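PDB 6EIB: diguanylate cyclase from Vibrio cholerae serotype O1, which catalyses the condensation of two GTP molecules into the second messenger cyclic di-GMP, with magnesium as cofactor, and is involved in biofilm formation. Local coordinates for residues S35-N40 with G78-I83. Numbering follows the deposited sequence.
Sequences SIDIDN and GGEEFI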
# COMPACT_ATOMS: atom_id res chain seq x y z
N SER A 35 -3.13 1.04 -1.97
CA SER A 35 -3.61 0.02 -1.06
C SER A 35 -2.97 -1.30 -1.39
O SER A 35 -2.96 -1.69 -2.55
CB SER A 35 -5.14 -0.15 -1.16
OG SER A 35 -5.79 1.05 -0.78
N ILE A 36 -2.40 -1.96 -0.40
CA ILE A 36 -1.65 -3.19 -0.62
C ILE A 36 -2.19 -4.26 0.26
O ILE A 36 -2.51 -3.99 1.40
CB ILE A 36 -0.14 -2.99 -0.34
CG1 ILE A 36 0.47 -2.15 -1.46
CG2 ILE A 36 0.60 -4.35 -0.27
CD1 ILE A 36 1.91 -1.70 -1.17
N ASP A 37 -2.37 -5.47 -0.29
CA ASP A 37 -2.76 -6.59 0.54
C ASP A 37 -1.83 -7.75 0.21
O ASP A 37 -1.62 -8.09 -0.95
CB ASP A 37 -4.23 -6.96 0.32
CG ASP A 37 -4.76 -7.90 1.41
OD1 ASP A 37 -4.90 -7.44 2.57
OD2 ASP A 37 -5.12 -9.05 1.09
N ILE A 38 -1.26 -8.34 1.24
CA ILE A 38 -0.39 -9.49 1.09
C ILE A 38 -1.21 -10.73 0.75
O ILE A 38 -2.22 -11.02 1.43
CB ILE A 38 0.41 -9.72 2.36
CG1 ILE A 38 1.28 -8.47 2.64
CG2 ILE A 38 1.25 -11.01 2.22
CD1 ILE A 38 1.98 -8.50 4.00
N ASP A 39 -0.79 -11.45 -0.29
CA ASP A 39 -1.52 -12.65 -0.73
C ASP A 39 -1.24 -13.81 0.20
O ASP A 39 -0.09 -14.01 0.58
CB ASP A 39 -1.13 -13.06 -2.17
CG ASP A 39 -1.61 -12.05 -3.23
OD1 ASP A 39 -2.83 -11.80 -3.26
OD2 ASP A 39 -0.74 -11.51 -4.00
N ASN A 40 -2.28 -14.56 0.55
CA ASN A 40 -2.13 -15.75 1.39
C ASN A 40 -1.38 -15.57 2.69
O ASN A 40 -0.62 -16.46 3.10
CB ASN A 40 -1.45 -16.87 0.59
CG ASN A 40 -2.20 -17.23 -0.65
OD1 ASN A 40 -1.66 -17.19 -1.74
ND2 ASN A 40 -3.47 -17.58 -0.49
N GLY A 78 -5.10 -3.03 8.19
CA GLY A 78 -5.75 -4.30 8.48
C GLY A 78 -4.68 -5.33 8.80
O GLY A 78 -3.47 -5.03 8.74
N GLY A 79 -5.11 -6.56 9.04
CA GLY A 79 -4.19 -7.63 9.35
C GLY A 79 -3.04 -7.72 8.36
O GLY A 79 -1.89 -7.81 8.78
N GLU A 80 -3.35 -7.69 7.06
CA GLU A 80 -2.30 -7.76 6.05
C GLU A 80 -2.48 -6.70 4.95
O GLU A 80 -2.02 -6.88 3.83
CB GLU A 80 -2.24 -9.17 5.45
CG GLU A 80 -3.33 -9.47 4.44
CD GLU A 80 -4.40 -10.37 4.99
OE1 GLU A 80 -4.32 -10.77 6.18
OE2 GLU A 80 -5.31 -10.70 4.21
N GLU A 81 -3.17 -5.61 5.29
CA GLU A 81 -3.44 -4.56 4.32
C GLU A 81 -2.72 -3.29 4.75
O GLU A 81 -2.75 -2.92 5.92
CB GLU A 81 -4.95 -4.27 4.15
CG GLU A 81 -5.25 -3.27 2.98
CD GLU A 81 -6.74 -2.83 2.93
OE1 GLU A 81 -7.58 -3.68 3.32
OE2 GLU A 81 -7.04 -1.65 2.57
N PHE A 82 -2.07 -2.66 3.80
CA PHE A 82 -1.36 -1.41 4.03
C PHE A 82 -1.88 -0.35 3.14
O PHE A 82 -2.47 -0.62 2.08
CB PHE A 82 0.16 -1.56 3.78
CG PHE A 82 0.86 -2.39 4.79
CD1 PHE A 82 0.85 -3.79 4.70
CD2 PHE A 82 1.51 -1.79 5.86
CE1 PHE A 82 1.50 -4.57 5.65
CE2 PHE A 82 2.15 -2.55 6.81
CZ PHE A 82 2.16 -3.94 6.71
N ILE A 83 -1.63 0.88 3.55
CA ILE A 83 -1.91 2.00 2.71
C ILE A 83 -0.66 2.89 2.67
O ILE A 83 -0.01 3.08 3.70
CB ILE A 83 -3.15 2.73 3.24
CG1 ILE A 83 -3.57 3.92 2.38
CG2 ILE A 83 -2.85 3.26 4.61
CD1 ILE A 83 -4.98 4.45 2.86
O HOH W 1 -5.22 0.05 1.95
O HOH W 2 -7.58 -6.05 1.84
O HOH W 3 -4.25 -12.05 2.35
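Ile36 and Phe82 form the antiparallel hydrogen-bonded pair at the heart of this contact, tightly joined by Ile36 N to Phe82 O and Phe82 N to Ile36 O, each spanning 2.8 Å. A third backbone bond, Ile38 N to Glu80 O (3.1 Å), continues the pairing into the turn before strand 81-87. The face of Ile36 and Phe82 is apolar and buried: Ile38 CD1 meets the edge of the Phe82 ring at CE1 (4.3 Å), and helix 50-67 covers both residues, Phe64 making an edge-to-face contact with Phe82. Residues 78-82, GGEEF, are the signature turn and strand start of the GGDEF domain, set beside the strand bearing Asp37 and Ile38; these two and Glu80, probably the proton acceptor, are likely to bind magnesium, as in related cyclases. At the turn, beside Asp37, Glu80 has CG between its backbone N and carbonyl carbon (chi1 77°) and bends at chi2, which brings OE2 to 3.5 Å from Asp37 OD2, the carboxylate planes 47° apart. On the face of Ser35, Asp37 and Glu81, ordered water bridges polar groups: one molecule links Ser35 OG, Phe82 O and Glu81 OE2, the last 2.6 Å away; Ser140 and Tyr137 of helix 133-148 also bond Ser35 OG and Glu81 OE2, respectively.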